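Local coordinates for protein metal-dependent phosphohydrolase, HDOD domain-containing (PDB 3HC1) that is of unknown function but binds two iron ions, consistent with the HD superfamily of metal-dependent phosphohydrolases, at residues N144-V154 with F209-H218. Residues are numbered along the deposited sequence; the frame is centred on the assembly and turned at random.
With FE (Fe (III) ion), chain B; FE (Fe (III) ion), chain C.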
loop_
_atom_site.group_PDB
_atom_site.type_symbol
_atom_site.label_atom_id
_atom_site.label_comp_id
_atom_site.label_asym_id
_atom_site.label_seq_id
_atom_site.Cartn_x
_atom_site.Cartn_y
_atom_site.Cartn_z
ATOM N N ASN A 144 9.359 4.941 -2.795
ATOM C CA ASN A 144 8.437 4.771 -3.937
ATOM C C ASN A 144 7.677 3.436 -3.847
ATOM O O ASN A 144 6.490 3.367 -4.176
ATOM C CB ASN A 144 9.171 4.764 -5.272
ATOM C CG ASN A 144 9.837 6.071 -5.590
ATOM O OD1 ASN A 144 10.335 6.756 -4.717
ATOM N ND2 ASN A 144 9.878 6.394 -6.846
ATOM N N VAL A 145 8.354 2.433 -3.319
ATOM C CA VAL A 145 7.726 1.126 -3.114
ATOM C C VAL A 145 6.775 1.210 -1.934
ATOM O O VAL A 145 5.710 0.600 -1.934
ATOM C CB VAL A 145 8.767 0.014 -2.858
ATOM C CG1 VAL A 145 8.119 -1.347 -2.788
ATOM C CG2 VAL A 145 9.833 0.003 -3.942
ATOM N N TYR A 146 7.197 1.884 -0.880
ATOM C CA TYR A 146 6.342 2.099 0.269
ATOM C C TYR A 146 4.995 2.764 -0.150
ATOM O O TYR A 146 3.917 2.305 0.234
ATOM C CB TYR A 146 7.031 2.963 1.323
ATOM C CG TYR A 146 6.178 3.215 2.558
ATOM C CD1 TYR A 146 5.332 4.304 2.616
ATOM C CD2 TYR A 146 6.240 2.385 3.661
ATOM C CE1 TYR A 146 4.555 4.560 3.703
ATOM C CE2 TYR A 146 5.440 2.660 4.810
ATOM C CZ TYR A 146 4.599 3.729 4.801
ATOM O OH TYR A 146 3.828 4.033 5.889
ATOM N N VAL A 147 5.089 3.847 -0.900
ATOM C CA VAL A 147 3.917 4.622 -1.300
ATOM C C VAL A 147 3.009 3.752 -2.219
ATOM O O VAL A 147 1.825 3.700 -1.965
ATOM C CB VAL A 147 4.313 5.959 -1.974
ATOM C CG1 VAL A 147 3.144 6.564 -2.745
ATOM C CG2 VAL A 147 4.846 6.964 -0.922
ATOM N N ALA A 148 3.575 3.027 -3.205
ATOM C CA ALA A 148 2.796 2.101 -4.065
ATOM C C ALA A 148 2.051 1.070 -3.211
ATOM O O ALA A 148 0.879 0.772 -3.468
ATOM C CB ALA A 148 3.651 1.430 -5.129
ATOM N N GLY A 149 2.733 0.569 -2.181
ATOM C CA GLY A 149 2.173 -0.436 -1.261
ATOM C C GLY A 149 1.001 0.056 -0.447
ATOM O O GLY A 149 -0.063 -0.580 -0.368
ATOM N N LEU A 150 1.183 1.226 0.160
ATOM C CA LEU A 150 0.121 1.805 0.985
ATOM C C LEU A 150 -1.121 2.127 0.153
ATOM O O LEU A 150 -2.230 2.133 0.698
ATOM C CB LEU A 150 0.631 3.068 1.684
ATOM C CG LEU A 150 -0.184 3.627 2.851
ATOM C CD1 LEU A 150 -0.620 2.595 3.852
ATOM C CD2 LEU A 150 0.652 4.712 3.559
ATOM N N LEU A 151 -0.955 2.379 -1.165
ATOM C CA LEU A 151 -2.073 2.736 -2.012
ATOM C C LEU A 151 -2.656 1.552 -2.784
ATOM O O LEU A 151 -3.607 1.731 -3.554
ATOM C CB LEU A 151 -1.664 3.799 -3.052
ATOM C CG LEU A 151 -1.278 5.159 -2.431
ATOM C CD1 LEU A 151 -0.679 6.049 -3.493
ATOM C CD2 LEU A 151 -2.563 5.759 -1.840
ATOM N N HIS A 152 -2.054 0.365 -2.653
ATOM C CA HIS A 152 -2.400 -0.765 -3.545
ATOM C C HIS A 152 -3.899 -1.165 -3.595
ATOM O O HIS A 152 -4.449 -1.476 -4.646
ATOM C CB HIS A 152 -1.493 -1.981 -3.335
ATOM C CG HIS A 152 -1.924 -2.880 -2.199
ATOM N ND1 HIS A 152 -1.746 -2.525 -0.883
ATOM C CD2 HIS A 152 -2.515 -4.101 -2.180
ATOM C CE1 HIS A 152 -2.254 -3.459 -0.100
ATOM N NE2 HIS A 152 -2.701 -4.438 -0.859
ATOM N N ASP A 153 -4.522 -1.147 -2.418
ATOM C CA ASP A 153 -5.907 -1.450 -2.239
ATOM C C ASP A 153 -6.811 -0.231 -2.101
ATOM O O ASP A 153 -7.930 -0.335 -1.554
ATOM C CB ASP A 153 -6.053 -2.369 -1.020
ATOM C CG ASP A 153 -5.837 -3.839 -1.385
ATOM O OD1 ASP A 153 -5.876 -4.144 -2.601
ATOM O OD2 ASP A 153 -5.601 -4.661 -0.473
ATOM N N VAL A 154 -6.368 0.921 -2.618
ATOM C CA VAL A 154 -7.201 2.134 -2.524
ATOM C C VAL A 154 -8.583 1.914 -3.196
ATOM O O VAL A 154 -9.571 2.492 -2.793
ATOM C CB VAL A 154 -6.451 3.374 -3.091
ATOM C CG1 VAL A 154 -6.297 3.274 -4.631
ATOM C CG2 VAL A 154 -7.129 4.604 -2.718
ATOM N N PHE A 209 3.490 4.479 -12.386
ATOM C CA PHE A 209 4.132 3.374 -11.652
ATOM C C PHE A 209 3.233 2.953 -10.487
ATOM O O PHE A 209 3.169 1.780 -10.155
ATOM C CB PHE A 209 5.582 3.644 -11.218
ATOM C CG PHE A 209 5.739 4.372 -9.929
ATOM C CD1 PHE A 209 5.734 3.671 -8.726
ATOM C CD2 PHE A 209 5.950 5.755 -9.905
ATOM C CE1 PHE A 209 5.945 4.324 -7.516
ATOM C CE2 PHE A 209 6.115 6.447 -8.660
ATOM C CZ PHE A 209 6.111 5.724 -7.478
ATOM N N ILE A 210 2.513 3.909 -9.919
ATOM C CA ILE A 210 1.567 3.644 -8.812
ATOM C C ILE A 210 0.293 3.071 -9.401
ATOM O O ILE A 210 -0.211 2.051 -8.915
ATOM C CB ILE A 210 1.245 4.944 -7.986
ATOM C CG1 ILE A 210 2.512 5.430 -7.275
ATOM C CG2 ILE A 210 0.126 4.702 -6.953
ATOM C CD1 ILE A 210 2.517 6.917 -6.860
ATOM N N CYS A 211 -0.252 3.720 -10.426
ATOM C CA CYS A 211 -1.463 3.222 -11.099
ATOM C C CYS A 211 -1.325 1.782 -11.496
ATOM O O CYS A 211 -2.211 0.959 -11.234
ATOM C CB CYS A 211 -1.776 4.081 -12.323
ATOM S SG CYS A 211 -2.273 5.773 -11.901
ATOM N N ASP A 212 -0.202 1.441 -12.119
ATOM C CA ASP A 212 -0.029 0.048 -12.553
ATOM C C ASP A 212 0.119 -0.931 -11.350
ATOM O O ASP A 212 -0.244 -2.070 -11.441
ATOM C CB ASP A 212 1.210 -0.041 -13.416
ATOM C CG ASP A 212 1.073 0.692 -14.752
ATOM O OD1 ASP A 212 -0.006 1.276 -15.083
ATOM O OD2 ASP A 212 2.110 0.726 -15.470
ATOM N N THR A 213 0.677 -0.479 -10.239
ATOM C CA THR A 213 0.838 -1.328 -9.095
ATOM C C THR A 213 -0.564 -1.706 -8.590
ATOM O O THR A 213 -0.823 -2.890 -8.393
ATOM C CB THR A 213 1.607 -0.660 -7.962
ATOM O OG1 THR A 213 2.968 -0.419 -8.358
ATOM C CG2 THR A 213 1.560 -1.547 -6.698
ATOM N N ILE A 214 -1.466 -0.712 -8.536
ATOM C CA ILE A 214 -2.896 -0.890 -8.136
ATOM C C ILE A 214 -3.614 -1.856 -9.108
ATOM O O ILE A 214 -4.282 -2.766 -8.675
ATOM C CB ILE A 214 -3.594 0.472 -8.032
ATOM C CG1 ILE A 214 -2.949 1.370 -6.973
ATOM C CG2 ILE A 214 -5.104 0.332 -7.689
ATOM C CD1 ILE A 214 -3.413 2.867 -7.122
ATOM N N LEU A 215 -3.334 -1.741 -10.408
ATOM C CA LEU A 215 -3.968 -2.579 -11.428
ATOM C C LEU A 215 -3.516 -4.035 -11.428
ATOM O O LEU A 215 -4.327 -4.955 -11.677
ATOM C CB LEU A 215 -3.710 -1.976 -12.830
ATOM C CG LEU A 215 -4.337 -2.675 -14.053
ATOM C CD1 LEU A 215 -5.865 -2.800 -13.910
ATOM C CD2 LEU A 215 -3.970 -1.950 -15.370
ATOM N N TYR A 216 -2.234 -4.263 -11.161
ATOM C CA TYR A 216 -1.604 -5.566 -11.416
ATOM C C TYR A 216 -1.187 -6.339 -10.178
ATOM O O TYR A 216 -0.620 -7.435 -10.299
ATOM C CB TYR A 216 -0.382 -5.395 -12.313
ATOM C CG TYR A 216 -0.623 -4.813 -13.692
ATOM C CD1 TYR A 216 -1.430 -5.460 -14.631
ATOM C CD2 TYR A 216 0.043 -3.658 -14.092
ATOM C CE1 TYR A 216 -1.609 -4.909 -15.942
ATOM C CE2 TYR A 216 -0.111 -3.114 -15.376
ATOM C CZ TYR A 216 -0.940 -3.723 -16.275
ATOM O OH TYR A 216 -1.031 -3.151 -17.505
ATOM N N HIS A 217 -1.474 -5.791 -8.997
ATOM C CA HIS A 217 -0.942 -6.352 -7.760
ATOM C C HIS A 217 -1.411 -7.737 -7.408
ATOM O O HIS A 217 -0.758 -8.383 -6.586
ATOM C CB HIS A 217 -1.090 -5.410 -6.581
ATOM C CG HIS A 217 -2.493 -5.278 -6.063
ATOM N ND1 HIS A 217 -3.339 -4.246 -6.431
ATOM C CD2 HIS A 217 -3.148 -5.984 -5.113
ATOM C CE1 HIS A 217 -4.480 -4.368 -5.776
ATOM N NE2 HIS A 217 -4.422 -5.467 -5.047
ATOM N N HIS A 218 -2.518 -8.198 -8.011
ATOM C CA HIS A 218 -2.977 -9.598 -7.828
ATOM C C HIS A 218 -2.466 -10.554 -8.896
ATOM O O HIS A 218 -2.730 -11.733 -8.803
ATOM C CB HIS A 218 -4.524 -9.687 -7.684
ATOM C CG HIS A 218 -5.026 -9.135 -6.390
ATOM N ND1 HIS A 218 -4.922 -9.836 -5.207
ATOM C CD2 HIS A 218 -5.625 -7.951 -6.071
ATOM C CE1 HIS A 218 -5.380 -9.088 -4.212
ATOM N NE2 HIS A 218 -5.849 -7.952 -4.703
HETATM FE FE FE B . -5.835 -6.113 -3.506
HETATM FE FE FE C . -4.177 -6.229 -0.638
HETATM O O HOH W 1 -4.294 -6.683 -2.571
#
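Asp153 and His217 meet on one ferric ion, Asp153 OD1 and His217 NE2 each bonding it at 2.2 Å, with His218 NE2 a third ligand. The other carboxylate oxygen, Asp153 OD2, binds the second iron 2.1 Å away, so the aspartate bridges both metals, as does a water bound to each. His152 NE2 ligates that second iron, and the ring's CD2 edge points at one face of His217 in a T-shaped stack, planes at 86°. His122 and Asp238 join His152 and Asp153 in the H...HD...D set, His193 serves the other iron, and Glu249 spans both.

Behind this shell, His152 has CG between its backbone N and carbonyl carbon (chi1 84°), and ND1 donates to Gly149 O (2.6 Å) in the carbonyl plane, which helps hold the ring. Segments 144-150 and 209-216 cross at -46°, axes 9.3 Å apart at closest. Between them Ile214 CG1 lies 3.5 Å from Leu151 O, and Thr213 OG1, bonded to Phe209 O (2.8 Å), lies 3.8 Å from Ala148 CB. A glycine in place of Thr213 would probably leave Ala148 CB facing a gap and Phe209 O without that hydroxyl. ND1 of His152 thus gives its hydrogen to Gly149 O, leaving NE2 for iron, while Asp153, Asp238 and Glu249 probably offset the metals' charge.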